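Local coordinates for protein beta-glucosidase (Saccharopolyspora erythraea D, PDB 5M6G) that probably hydrolyses terminal, non-reducing beta-D-glucosyl residues with release of beta-D-glucose, as a two-domain member of glycoside hydrolase family 3, at residues N136-T141 and I459-T464; T141-N146 and A399-L404; K285-T290 and R329-A334; D312-L317 and D337-S342; W587-D592 and G601-F606. One frame throughout, in Å; residues are numbered along the deposited sequence.

Interaction 1 (N136-T141 and I459-T464); sequences NVHGAT and ITEGTT. With MG (magnesium ion), chain G.
This is a polar, water-bridged contact between two loops, and it spans the two domains: residues around Gly139, after strand 125-128 of the N-terminal domain, meet Thr460 and its neighbours, which lead into helix 465-472 of the C-terminal domain. Val137 to Ala140 form a type II beta turn with Gly139 in its third position. Gly139 N donates to Thr460 OG1 at 3.0 Å with a nearly straight N-H (167°). That hydroxyl is anti to the threonine's own N (chi1 -170°), which brings it up against the turn. The His138 ring lies alongside, its CD2 edge 3.3 Å from Ile459 O, while Thr460 OG1 sits over one face near the rim. Two waters fill in the rest. Water 1 takes a bond from Thr460 OG1 at 2.7 Å and gives to Val137 O and Ala140 O; water 2 lies within bonding distance of Ala140 O (2.7 Å), Glu461 O (2.8 Å) and the same hydroxyl. Just beyond, Gly462 O binds a magnesium ion at 2.2 Å, and five waters complete its shell. Thr460 OG1 accepts Gly139 N-H and passes its own proton to water 1, while the waters carry the bonding on to backbone carbonyls, so the two loops are joined largely through water.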
# COMPACT_ATOMS: atom_id res chain seq x y z
N ASN A 136 4.35 -9.40 1.52
CA ASN A 136 5.46 -10.18 0.98
C ASN A 136 5.55 -11.58 1.58
O ASN A 136 6.28 -12.42 1.05
CB ASN A 136 6.79 -9.47 1.21
CG ASN A 136 6.95 -8.25 0.34
OD1 ASN A 136 6.84 -8.32 -0.89
ND2 ASN A 136 7.19 -7.11 0.97
N VAL A 137 4.85 -11.84 2.68
CA VAL A 137 5.05 -13.06 3.46
C VAL A 137 3.99 -14.08 3.05
O VAL A 137 2.78 -13.82 3.13
CB VAL A 137 4.97 -12.77 4.97
CG1 VAL A 137 5.02 -14.08 5.74
CG2 VAL A 137 6.13 -11.85 5.41
N HIS A 138 4.44 -15.25 2.63
CA HIS A 138 3.51 -16.31 2.28
C HIS A 138 2.73 -16.77 3.51
O HIS A 138 3.32 -17.03 4.57
CB HIS A 138 4.25 -17.48 1.64
CG HIS A 138 3.34 -18.55 1.15
ND1 HIS A 138 2.86 -19.55 1.96
CD2 HIS A 138 2.78 -18.75 -0.07
CE1 HIS A 138 2.05 -20.33 1.25
NE2 HIS A 138 1.99 -19.86 0.02
N GLY A 139 1.41 -16.84 3.38
CA GLY A 139 0.57 -17.23 4.49
C GLY A 139 0.11 -16.10 5.38
O GLY A 139 -0.67 -16.34 6.31
N ALA A 140 0.58 -14.88 5.14
CA ALA A 140 0.06 -13.71 5.84
C ALA A 140 -1.31 -13.34 5.28
O ALA A 140 -1.61 -13.57 4.11
CB ALA A 140 1.01 -12.53 5.69
N THR A 141 -2.14 -12.74 6.14
CA THR A 141 -3.46 -12.27 5.74
C THR A 141 -3.33 -11.17 4.69
O THR A 141 -2.55 -10.23 4.86
CB THR A 141 -4.20 -11.72 6.96
OG1 THR A 141 -4.12 -12.65 8.04
CG2 THR A 141 -5.66 -11.45 6.62
N ILE A 459 -1.18 -18.12 -5.24
CA ILE A 459 0.12 -17.64 -4.77
C ILE A 459 0.23 -17.54 -3.26
O ILE A 459 1.34 -17.36 -2.75
CB ILE A 459 0.44 -16.28 -5.40
CG1 ILE A 459 -0.59 -15.22 -4.98
CG2 ILE A 459 0.48 -16.40 -6.91
CD1 ILE A 459 -0.23 -13.79 -5.51
N THR A 460 -0.88 -17.61 -2.53
CA THR A 460 -0.81 -17.62 -1.07
C THR A 460 -2.11 -18.19 -0.54
O THR A 460 -3.05 -18.47 -1.30
CB THR A 460 -0.53 -16.22 -0.50
OG1 THR A 460 -0.24 -16.32 0.91
CG2 THR A 460 -1.73 -15.29 -0.71
N GLU A 461 -2.17 -18.35 0.78
CA GLU A 461 -3.32 -19.02 1.38
C GLU A 461 -4.53 -18.10 1.39
O GLU A 461 -4.44 -16.92 1.75
CB GLU A 461 -2.98 -19.48 2.80
CG GLU A 461 -1.85 -20.50 2.82
CD GLU A 461 -1.42 -20.91 4.22
OE1 GLU A 461 -1.59 -20.10 5.16
OE2 GLU A 461 -0.89 -22.03 4.38
N GLY A 462 -5.66 -18.63 0.96
CA GLY A 462 -6.88 -17.86 0.94
C GLY A 462 -7.99 -18.65 0.28
O GLY A 462 -7.87 -19.86 0.05
N THR A 463 -9.07 -17.95 0.01
CA THR A 463 -10.27 -18.53 -0.58
C THR A 463 -10.65 -17.72 -1.81
O THR A 463 -10.76 -16.50 -1.73
CB THR A 463 -11.43 -18.51 0.43
OG1 THR A 463 -11.07 -19.27 1.60
CG2 THR A 463 -12.71 -19.05 -0.21
N THR A 464 -10.84 -18.40 -2.95
CA THR A 464 -11.20 -17.69 -4.17
C THR A 464 -12.68 -17.32 -4.14
O THR A 464 -13.47 -17.79 -3.32
CB THR A 464 -10.88 -18.51 -5.42
OG1 THR A 464 -11.81 -19.61 -5.57
CG2 THR A 464 -9.46 -19.05 -5.37
MG MG G . -6.78 -21.38 -1.02
O HOH W 1 0.21 -13.88 1.91
O HOH W 2 -2.21 -16.04 3.21
O HOH W 3 -5.51 -21.61 0.80
O HOH W 4 -5.75 -22.91 -2.12
O HOH W 5 -5.00 -20.12 -1.84
O HOH W 6 -8.21 -22.65 -0.17
O HOH W 7 -7.85 -21.02 -2.71

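Interaction 2 (T141-N146 and A399-L404); sequences TIYPHN and AEHREL. With MG (magnesium ion), chain E.
Thr141 and Tyr143 press on the first turn of helix 399-412, and the tight part of the contact centres on His401. Thr141 OG1 and Tyr143 OH both reach its CB, at 3.6 Å and 3.5 Å. Thr141 CG2 rests 3.7 Å from His401 O, and the same methyl covers one face of the Tyr143 ring toward its rim. Tyr143 comes at the histidine obliquely, with its phenol end leading, and its CE1 makes a looser apolar contact with Leu404 CG at 4.3 Å. The other side is wetter. With CG beside the backbone N (chi1 -71°), the imidazole of His401 swings away from the loop, and its NE2 binds a magnesium ion at 2.2 Å. Four waters and Glu167 complete that metal's shell, water 9 lying in the ring plane. The extended Arg402 slides past Thr141 in the opposite direction, touching it thinly through CG, and carries its guanidinium on to a salt bridge with Glu565. Between the two segments the contact is van der Waals. Their polar ends meet through Glu168, which bonds both Thr141 OG1 and His401 ND1. The bond between His401 ND1 and Glu168 should fix the rotation of the imidazole, presumably with the proton on ND1, and keep NE2 aimed at the metal.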
# COMPACT_ATOMS: atom_id res chain seq x y z
N THR A 141 -2.14 -12.74 6.14
CA THR A 141 -3.46 -12.27 5.74
C THR A 141 -3.33 -11.17 4.69
O THR A 141 -2.55 -10.23 4.86
CB THR A 141 -4.20 -11.72 6.96
OG1 THR A 141 -4.12 -12.65 8.04
CG2 THR A 141 -5.66 -11.45 6.62
N ILE A 142 -4.10 -11.28 3.61
CA ILE A 142 -4.08 -10.27 2.55
C ILE A 142 -5.41 -9.52 2.57
O ILE A 142 -6.47 -10.08 2.26
CB ILE A 142 -3.80 -10.88 1.17
CG1 ILE A 142 -2.46 -11.64 1.18
CG2 ILE A 142 -3.82 -9.78 0.09
CD1 ILE A 142 -1.25 -10.78 1.52
N TYR A 143 -5.35 -8.24 2.94
CA TYR A 143 -6.51 -7.38 3.09
C TYR A 143 -6.86 -6.73 1.76
O TYR A 143 -6.03 -6.70 0.84
CB TYR A 143 -6.23 -6.31 4.16
CG TYR A 143 -6.06 -6.93 5.54
CD1 TYR A 143 -7.17 -7.27 6.31
CD2 TYR A 143 -4.80 -7.22 6.03
CE1 TYR A 143 -7.02 -7.87 7.56
CE2 TYR A 143 -4.63 -7.81 7.28
CZ TYR A 143 -5.74 -8.14 8.03
OH TYR A 143 -5.58 -8.73 9.26
N PRO A 144 -8.09 -6.25 1.60
CA PRO A 144 -8.42 -5.48 0.39
C PRO A 144 -7.45 -4.33 0.21
O PRO A 144 -6.99 -3.72 1.18
CB PRO A 144 -9.85 -4.99 0.66
CG PRO A 144 -10.43 -6.02 1.60
CD PRO A 144 -9.26 -6.41 2.49
N HIS A 145 -7.13 -4.03 -1.05
CA HIS A 145 -6.33 -2.85 -1.30
C HIS A 145 -7.11 -1.59 -0.92
O HIS A 145 -8.33 -1.60 -0.72
CB HIS A 145 -5.87 -2.79 -2.75
CG HIS A 145 -4.58 -3.51 -3.01
ND1 HIS A 145 -3.39 -3.17 -2.39
CD2 HIS A 145 -4.29 -4.55 -3.83
CE1 HIS A 145 -2.43 -3.96 -2.82
NE2 HIS A 145 -2.95 -4.82 -3.69
N ASN A 146 -6.37 -0.48 -0.84
CA ASN A 146 -6.90 0.76 -0.28
C ASN A 146 -8.18 1.24 -0.97
O ASN A 146 -9.08 1.76 -0.30
CB ASN A 146 -5.84 1.86 -0.33
CG ASN A 146 -4.81 1.72 0.77
OD1 ASN A 146 -4.98 0.91 1.67
ND2 ASN A 146 -3.75 2.53 0.72
N ALA A 399 -7.14 -17.12 12.06
CA ALA A 399 -8.56 -17.06 11.73
C ALA A 399 -9.17 -15.70 12.09
O ALA A 399 -10.00 -15.17 11.34
CB ALA A 399 -9.32 -18.19 12.43
N GLU A 400 -8.77 -15.12 13.23
CA GLU A 400 -9.34 -13.84 13.63
C GLU A 400 -8.96 -12.73 12.65
O GLU A 400 -9.78 -11.86 12.33
CB GLU A 400 -8.90 -13.46 15.04
CG GLU A 400 -9.09 -14.52 16.10
CD GLU A 400 -7.88 -15.42 16.28
OE1 GLU A 400 -7.08 -15.16 17.22
OE2 GLU A 400 -7.72 -16.39 15.52
N HIS A 401 -7.73 -12.75 12.15
CA HIS A 401 -7.33 -11.75 11.17
C HIS A 401 -8.01 -11.96 9.83
O HIS A 401 -8.36 -11.00 9.13
CB HIS A 401 -5.82 -11.76 11.03
CG HIS A 401 -5.12 -11.20 12.22
ND1 HIS A 401 -3.75 -11.09 12.31
CD2 HIS A 401 -5.61 -10.72 13.39
CE1 HIS A 401 -3.43 -10.56 13.48
NE2 HIS A 401 -4.54 -10.31 14.15
N ARG A 402 -8.21 -13.22 9.43
CA ARG A 402 -8.93 -13.48 8.19
C ARG A 402 -10.40 -13.09 8.31
O ARG A 402 -11.00 -12.67 7.32
CB ARG A 402 -8.76 -14.94 7.78
CG ARG A 402 -7.34 -15.26 7.38
CD ARG A 402 -7.21 -16.65 6.79
NE ARG A 402 -5.80 -17.01 6.62
CZ ARG A 402 -5.09 -16.77 5.53
NH1 ARG A 402 -5.65 -16.16 4.49
NH2 ARG A 402 -3.82 -17.14 5.46
N GLU A 403 -10.98 -13.21 9.51
CA GLU A 403 -12.35 -12.76 9.71
C GLU A 403 -12.46 -11.25 9.55
O GLU A 403 -13.42 -10.73 8.97
CB GLU A 403 -12.85 -13.19 11.09
CG GLU A 403 -14.28 -12.78 11.43
CD GLU A 403 -15.29 -13.21 10.36
OE1 GLU A 403 -15.10 -14.27 9.72
OE2 GLU A 403 -16.28 -12.48 10.12
N LEU A 404 -11.48 -10.51 10.08
CA LEU A 404 -11.43 -9.07 9.89
C LEU A 404 -11.30 -8.73 8.41
O LEU A 404 -11.96 -7.81 7.91
CB LEU A 404 -10.25 -8.48 10.67
CG LEU A 404 -9.93 -6.99 10.54
CD1 LEU A 404 -11.09 -6.19 11.04
CD2 LEU A 404 -8.66 -6.66 11.32
MG MG E . -4.69 -9.77 16.25
O HOH W 8 -4.45 -11.55 16.97
O HOH W 9 -6.80 -9.82 16.10
O HOH W 10 -5.28 -7.72 15.60
O HOH W 11 -5.10 -8.94 18.36

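Interaction 3 (K285-T290 and R329-A334); sequences KLHAST and RASVNA
His287 and Ala288 belong to a short 3-10 turn that runs up against helix 325-334, with the CA of Ala288 4.9 Å from that of Ser331 and the CA of Thr290 only 3.9 Å from that of Ala334. Small side chains make this closeness possible. Ser331 OG, anti to its own N (chi1 -162°), donates to His287 O at 2.9 Å; it arrives in the carbonyl plane on a lone pair, at a C=O...O angle of 142°. The same oxygen takes a CA-H...O contact from Ser331 CA at 3.3 Å. The methyl of Ala334 slots against the backbone, its CB 3.7 Å from Ala288 C, and on the more open side Ala288 CB meets Ala330 CB at 4.3 Å. There water 12 donates to Ala288 O (3.0 Å) and Ala330 O (2.8 Å), with a weak link to Thr290 OG1. Behind the contact, His287 NE2 is bonded to the backbone N of Asp310, a sorbitol-binding residue, and Ser289 caps the next helix through Leu292 N. The arrangement fits the outer layer of a TIM-barrel-like domain, where the N-capped start of helix 290-300 packs against helix 325-334, one shell behind the sugar pocket.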
# COMPACT_ATOMS: atom_id res chain seq x y z
N LYS A 285 11.27 18.33 -9.18
CA LYS A 285 11.28 17.01 -8.56
C LYS A 285 11.03 17.12 -7.06
O LYS A 285 11.65 17.94 -6.37
CB LYS A 285 12.62 16.32 -8.80
CG LYS A 285 12.89 15.88 -10.23
CD LYS A 285 12.14 14.60 -10.57
CE LYS A 285 12.35 14.21 -12.03
NZ LYS A 285 11.69 12.89 -12.37
N LEU A 286 10.13 16.28 -6.54
CA LEU A 286 9.84 16.33 -5.11
C LEU A 286 11.09 16.05 -4.27
O LEU A 286 11.31 16.70 -3.25
CB LEU A 286 8.71 15.37 -4.75
CG LEU A 286 7.34 16.04 -4.50
CD1 LEU A 286 7.34 16.87 -3.21
CD2 LEU A 286 6.91 16.89 -5.69
N HIS A 287 11.93 15.12 -4.73
CA HIS A 287 13.14 14.76 -3.99
C HIS A 287 14.20 15.87 -3.98
O HIS A 287 15.21 15.72 -3.29
CB HIS A 287 13.73 13.47 -4.54
CG HIS A 287 13.06 12.25 -3.99
ND1 HIS A 287 11.80 11.85 -4.40
CD2 HIS A 287 13.43 11.39 -3.02
CE1 HIS A 287 11.45 10.77 -3.73
NE2 HIS A 287 12.42 10.47 -2.88
N ALA A 288 14.00 16.96 -4.71
CA ALA A 288 14.88 18.12 -4.60
C ALA A 288 14.16 19.35 -4.08
O ALA A 288 14.74 20.44 -4.07
CB ALA A 288 15.55 18.44 -5.94
N SER A 289 12.91 19.21 -3.62
CA SER A 289 12.08 20.37 -3.28
C SER A 289 12.33 20.75 -1.83
O SER A 289 11.66 20.28 -0.91
CB SER A 289 10.61 20.10 -3.54
OG SER A 289 9.83 21.22 -3.12
N THR A 290 13.31 21.63 -1.62
CA THR A 290 13.51 22.19 -0.29
C THR A 290 12.22 22.83 0.23
O THR A 290 11.89 22.72 1.41
CB THR A 290 14.65 23.21 -0.32
OG1 THR A 290 15.80 22.61 -0.92
CG2 THR A 290 15.01 23.67 1.08
N ARG A 329 23.69 15.80 -3.00
CA ARG A 329 23.62 17.13 -2.40
C ARG A 329 22.21 17.69 -2.46
O ARG A 329 21.67 18.17 -1.45
CB ARG A 329 24.60 18.07 -3.10
CG ARG A 329 24.53 19.54 -2.65
CD ARG A 329 25.41 20.44 -3.55
NE ARG A 329 26.55 19.68 -4.04
CZ ARG A 329 26.80 19.42 -5.32
NH1 ARG A 329 26.01 19.90 -6.27
NH2 ARG A 329 27.86 18.68 -5.65
N ALA A 330 21.59 17.66 -3.65
CA ALA A 330 20.29 18.29 -3.81
C ALA A 330 19.24 17.65 -2.90
O ALA A 330 18.40 18.35 -2.33
CB ALA A 330 19.84 18.21 -5.27
N SER A 331 19.29 16.33 -2.76
CA SER A 331 18.23 15.65 -2.02
C SER A 331 18.45 15.74 -0.51
O SER A 331 17.49 15.95 0.24
CB SER A 331 18.15 14.20 -2.46
OG SER A 331 16.89 13.66 -2.09
N VAL A 332 19.69 15.58 -0.05
CA VAL A 332 19.95 15.80 1.37
C VAL A 332 19.58 17.23 1.76
O VAL A 332 18.96 17.46 2.81
CB VAL A 332 21.42 15.47 1.71
CG1 VAL A 332 21.70 15.80 3.17
CG2 VAL A 332 21.73 13.98 1.43
N ASN A 333 19.97 18.22 0.95
CA ASN A 333 19.66 19.60 1.32
C ASN A 333 18.18 19.91 1.18
O ASN A 333 17.70 20.87 1.79
CB ASN A 333 20.50 20.59 0.51
CG ASN A 333 21.94 20.69 1.01
OD1 ASN A 333 22.21 20.43 2.18
ND2 ASN A 333 22.86 21.04 0.12
N ALA A 334 17.44 19.12 0.41
CA ALA A 334 15.99 19.30 0.38
C ALA A 334 15.35 18.97 1.72
O ALA A 334 14.21 19.38 1.96
CB ALA A 334 15.36 18.46 -0.73
O HOH W 12 17.53 20.89 -3.14

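Interaction 4 (D312-L317 and D337-S342); sequences DAIDKL and DMFMMS. With MG (magnesium ion), chain B.
Asp312 clasps Ser342 with both carboxylate oxygens. OD2 receives the hydroxyl, Ser342 OG, at 2.6 Å on its syn lone pair, while OD1 accepts Ser342 N at 2.9 Å (161°), also from the syn side but well out of the carboxylate plane. The main chain adds a third tie, Asp312 N to Met340 O at 3.0 Å, with the donor tilted from the carbonyl plane. Ser342 OG stands between its backbone N and carbonyl carbon (chi1 61°), close enough to the N-H for one carboxylate to take both. The apolar half of the contact lies further along: Ile314 CG2 meets the Phe339 ring at its edge, 3.7 Å from CD2, the two side chains crossing at about a right angle. Water 13 accepts from Ile314 N at 3.0 Å and gives a weak bond to Met340 O. In the second shell, Arg344 forms salt bridges to Asp312 OD1 and Asp315 OD2, and the first should help to hold the Asp312 carboxylate in place. Asp315 O binds a magnesium ion at 2.3 Å together with Asp318, Gln320, Asp322 and Glu327. Met340 touches the bound sorbitol, so the clasp fastens a metal-bound loop to strand 339-341 beside the sugar pocket of this TIM-barrel-like domain.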
# COMPACT_ATOMS: atom_id res chain seq x y z
N ASP A 312 15.71 4.31 -4.84
CA ASP A 312 16.62 4.89 -5.83
C ASP A 312 16.04 6.18 -6.42
O ASP A 312 16.20 6.47 -7.60
CB ASP A 312 16.96 3.90 -6.95
CG ASP A 312 17.82 2.74 -6.46
OD1 ASP A 312 18.48 2.87 -5.42
OD2 ASP A 312 17.82 1.68 -7.14
N ALA A 313 15.37 6.96 -5.57
CA ALA A 313 14.70 8.17 -6.06
C ALA A 313 15.68 9.29 -6.39
O ALA A 313 15.41 10.08 -7.31
CB ALA A 313 13.70 8.66 -5.02
N ILE A 314 16.79 9.40 -5.65
CA ILE A 314 17.73 10.47 -5.96
C ILE A 314 18.39 10.22 -7.31
O ILE A 314 18.79 11.17 -8.00
CB ILE A 314 18.79 10.65 -4.85
CG1 ILE A 314 19.69 9.41 -4.75
CG2 ILE A 314 18.13 10.94 -3.51
CD1 ILE A 314 20.89 9.63 -3.86
N ASP A 315 18.52 8.95 -7.70
CA ASP A 315 19.07 8.60 -9.01
C ASP A 315 18.30 9.27 -10.14
O ASP A 315 18.87 9.57 -11.19
CB ASP A 315 19.02 7.09 -9.23
CG ASP A 315 19.64 6.31 -8.10
OD1 ASP A 315 19.62 6.80 -6.94
OD2 ASP A 315 20.12 5.20 -8.38
N LYS A 316 17.00 9.46 -9.96
CA LYS A 316 16.13 9.89 -11.04
C LYS A 316 16.05 11.41 -11.16
O LYS A 316 15.35 11.91 -12.05
CB LYS A 316 14.73 9.29 -10.85
CG LYS A 316 14.73 7.78 -10.65
CD LYS A 316 13.36 7.24 -10.31
CE LYS A 316 13.45 5.80 -9.79
NZ LYS A 316 13.97 4.82 -10.78
N LEU A 317 16.76 12.15 -10.31
CA LEU A 317 16.67 13.61 -10.32
C LEU A 317 17.12 14.19 -11.66
O LEU A 317 16.48 15.11 -12.19
CB LEU A 317 17.50 14.20 -9.18
CG LEU A 317 16.90 14.04 -7.79
CD1 LEU A 317 17.83 14.62 -6.75
CD2 LEU A 317 15.55 14.73 -7.75
N ASP A 337 15.81 12.68 5.25
CA ASP A 337 16.63 12.16 6.34
C ASP A 337 17.29 10.82 6.04
O ASP A 337 18.42 10.58 6.46
CB ASP A 337 15.79 12.01 7.61
CG ASP A 337 15.12 13.30 8.01
OD1 ASP A 337 15.82 14.33 8.10
OD2 ASP A 337 13.89 13.28 8.21
N MET A 338 16.58 9.92 5.36
CA MET A 338 17.07 8.57 5.10
C MET A 338 16.88 8.25 3.63
O MET A 338 15.86 8.62 3.03
CB MET A 338 16.35 7.54 5.97
CG MET A 338 16.77 6.10 5.70
SD MET A 338 16.12 4.95 6.92
CE MET A 338 17.28 5.20 8.27
N PHE A 339 17.84 7.56 3.04
CA PHE A 339 17.86 7.37 1.60
C PHE A 339 17.76 5.89 1.26
O PHE A 339 18.62 5.09 1.64
CB PHE A 339 19.09 8.04 1.00
CG PHE A 339 19.02 9.52 1.12
CD1 PHE A 339 19.36 10.14 2.32
CD2 PHE A 339 18.48 10.28 0.10
CE1 PHE A 339 19.22 11.51 2.46
CE2 PHE A 339 18.35 11.64 0.23
CZ PHE A 339 18.71 12.25 1.40
N MET A 340 16.67 5.54 0.58
CA MET A 340 16.35 4.16 0.24
C MET A 340 17.03 3.83 -1.07
O MET A 340 16.77 4.48 -2.09
CB MET A 340 14.83 4.00 0.14
CG MET A 340 14.37 2.57 -0.14
SD MET A 340 12.60 2.56 -0.56
CE MET A 340 11.89 3.21 0.94
N MET A 341 17.89 2.81 -1.06
CA MET A 341 18.69 2.51 -2.24
C MET A 341 18.78 1.00 -2.45
O MET A 341 18.79 0.23 -1.49
CB MET A 341 20.09 3.13 -2.13
CG MET A 341 20.92 2.61 -0.96
SD MET A 341 22.37 3.69 -0.72
CE MET A 341 21.59 5.16 -0.02
N SER A 342 18.86 0.60 -3.73
CA SER A 342 18.94 -0.81 -4.10
C SER A 342 20.34 -1.38 -3.95
O SER A 342 20.49 -2.60 -3.91
CB SER A 342 18.48 -1.00 -5.55
OG SER A 342 19.30 -0.29 -6.46
MG MG B . 20.95 10.24 -11.88
O HOH W 13 17.07 7.80 -3.13
O HOH W 14 22.91 9.85 -12.94

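Interaction 5 (W587-D592 and G601-F606); sequences WMRSFD and GQDPLF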
# COMPACT_ATOMS: atom_id res chain seq x y z
N TRP A 587 -17.07 7.31 -11.43
CA TRP A 587 -16.99 6.28 -12.46
C TRP A 587 -17.31 6.87 -13.83
O TRP A 587 -18.43 7.35 -14.06
CB TRP A 587 -17.93 5.12 -12.14
CG TRP A 587 -17.61 3.86 -12.87
CD1 TRP A 587 -17.59 3.66 -14.22
CD2 TRP A 587 -17.26 2.59 -12.28
NE1 TRP A 587 -17.25 2.35 -14.51
CE2 TRP A 587 -17.04 1.68 -13.33
CE3 TRP A 587 -17.10 2.15 -10.96
CZ2 TRP A 587 -16.67 0.36 -13.11
CZ3 TRP A 587 -16.74 0.82 -10.74
CH2 TRP A 587 -16.53 -0.05 -11.81
N MET A 588 -16.37 6.75 -14.77
CA MET A 588 -16.45 7.43 -16.06
C MET A 588 -17.60 6.90 -16.93
O MET A 588 -17.92 5.70 -16.93
CB MET A 588 -15.13 7.25 -16.82
CG MET A 588 -14.93 5.82 -17.35
SD MET A 588 -13.27 5.41 -17.88
CE MET A 588 -12.63 4.63 -16.39
N ARG A 589 -18.22 7.81 -17.70
CA ARG A 589 -19.04 7.40 -18.84
C ARG A 589 -18.16 7.02 -20.01
O ARG A 589 -18.58 6.24 -20.88
CB ARG A 589 -19.98 8.52 -19.30
CG ARG A 589 -21.21 8.71 -18.47
CD ARG A 589 -22.19 9.69 -19.15
NE ARG A 589 -23.24 10.07 -18.21
CZ ARG A 589 -24.28 9.31 -17.91
NH1 ARG A 589 -24.43 8.12 -18.49
NH2 ARG A 589 -25.18 9.74 -17.03
N SER A 590 -16.95 7.57 -20.06
CA SER A 590 -16.06 7.40 -21.19
C SER A 590 -14.64 7.64 -20.71
O SER A 590 -14.40 8.52 -19.89
CB SER A 590 -16.42 8.37 -22.32
OG SER A 590 -15.36 8.48 -23.24
N PHE A 591 -13.71 6.83 -21.23
CA PHE A 591 -12.28 7.07 -21.04
C PHE A 591 -11.90 8.51 -21.38
O PHE A 591 -10.96 9.07 -20.79
CB PHE A 591 -11.51 6.07 -21.90
CG PHE A 591 -10.04 6.08 -21.69
CD1 PHE A 591 -9.49 5.42 -20.59
CD2 PHE A 591 -9.20 6.71 -22.59
CE1 PHE A 591 -8.12 5.41 -20.38
CE2 PHE A 591 -7.83 6.72 -22.40
CZ PHE A 591 -7.28 6.05 -21.29
N ASP A 592 -12.61 9.13 -22.33
CA ASP A 592 -12.31 10.50 -22.75
C ASP A 592 -12.53 11.53 -21.65
O ASP A 592 -12.06 12.66 -21.79
CB ASP A 592 -13.17 10.86 -23.97
CG ASP A 592 -12.78 10.08 -25.22
OD1 ASP A 592 -11.69 9.47 -25.22
OD2 ASP A 592 -13.56 10.08 -26.19
N GLY A 601 -17.94 18.99 -12.84
CA GLY A 601 -18.94 19.33 -13.84
C GLY A 601 -19.20 18.26 -14.89
O GLY A 601 -20.21 18.36 -15.61
N GLN A 602 -18.35 17.25 -15.01
CA GLN A 602 -18.59 16.18 -15.97
C GLN A 602 -19.71 15.26 -15.47
O GLN A 602 -19.94 15.11 -14.27
CB GLN A 602 -17.31 15.38 -16.21
CG GLN A 602 -16.19 16.21 -16.78
CD GLN A 602 -15.07 15.37 -17.33
OE1 GLN A 602 -15.01 15.11 -18.53
NE2 GLN A 602 -14.14 14.97 -16.46
N ASP A 603 -20.41 14.65 -16.43
CA ASP A 603 -21.55 13.80 -16.14
C ASP A 603 -21.08 12.35 -16.06
O ASP A 603 -20.80 11.74 -17.11
CB ASP A 603 -22.62 13.95 -17.22
CG ASP A 603 -23.95 13.34 -16.84
OD1 ASP A 603 -23.97 12.33 -16.11
OD2 ASP A 603 -25.00 13.87 -17.27
N PRO A 604 -20.97 11.75 -14.88
CA PRO A 604 -20.39 10.41 -14.78
C PRO A 604 -21.44 9.32 -14.98
O PRO A 604 -22.64 9.54 -14.87
CB PRO A 604 -19.85 10.39 -13.34
CG PRO A 604 -20.89 11.16 -12.59
CD PRO A 604 -21.34 12.28 -13.55
N LEU A 605 -20.94 8.11 -15.26
CA LEU A 605 -21.81 6.94 -15.25
C LEU A 605 -22.37 6.70 -13.85
O LEU A 605 -23.58 6.49 -13.68
CB LEU A 605 -21.05 5.70 -15.73
CG LEU A 605 -21.88 4.42 -15.85
CD1 LEU A 605 -22.97 4.59 -16.92
CD2 LEU A 605 -20.99 3.23 -16.18
N PHE A 606 -21.50 6.72 -12.83
CA PHE A 606 -21.89 6.66 -11.42
C PHE A 606 -21.10 7.72 -10.66
O PHE A 606 -19.86 7.77 -10.78
CB PHE A 606 -21.61 5.28 -10.79
CG PHE A 606 -22.19 4.12 -11.54
CD1 PHE A 606 -23.55 3.86 -11.50
CD2 PHE A 606 -21.37 3.28 -12.28
CE1 PHE A 606 -24.08 2.77 -12.19
CE2 PHE A 606 -21.90 2.19 -12.97
CZ PHE A 606 -23.26 1.95 -12.93
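Trp587 and Phe606 form a T-shaped pair: the phenyl edge is turned onto the face of the five-membered indole ring, with the planes at 88° and the centroids 5.5 Å apart. The touching atom is Phe606 CD2, 3.8 Å from Trp587 CG and toward the rim of the indole. Leu605 runs beside the tryptophan in the same direction, its CD2 3.9 Å from Trp587 CD1, while its CG lies over a face of the phenyl ring, so the three side chains interlock. Arg589 works separately. Its chain is extended from CG to NE and ends in a salt bridge, NH2 to Asp603 OD1 at 3.0 Å, with a weak second bond from NE. The oxygen lies in the guanidinium plane, yet the nitrogen stands above the carboxylate plane, since the two groups are turned 71° apart. Pro604 O sits over one face of the guanidinium at a poor angle for bonding. Both Arg589 and Asp603 touch a crystal neighbour, so the lattice may influence their pose. In the main chain, Trp587 N donates to Phe606 O at 2.9 Å, and Trp587 O receives weak bonds from Leu605 N at 2.9 Å and Phe606 N at 3.4 Å. Two residues facing one across a single antiparallel bridge make a classic beta bulge; here it closes the neck of a C-terminal-domain loop whose Ile596 and Asn597 bind magnesium together with Glu199.

Interactions 1 and 2 share Thr141 and lie 10 Å apart between centres; Arg402 joins them, its NH1 3.1 Å from Glu461 O in a probable hydrogen bond. Together they fasten the loop before helix 146-152 to the C-terminal half of the chain. Interactions 3 and 4, 11 Å apart between centres, also touch: Ser331 OG packs 3.3 Å from Ile314 CG2, and helix 325-334 leads on to strand 339-341. They back the sorbitol pocket, with Met340 at the ligand and the His287 side chain about 9 Å from it. Interaction 5 stands apart, its centre 32 Å from that of interaction 2 and 38 Å from that of interaction 4.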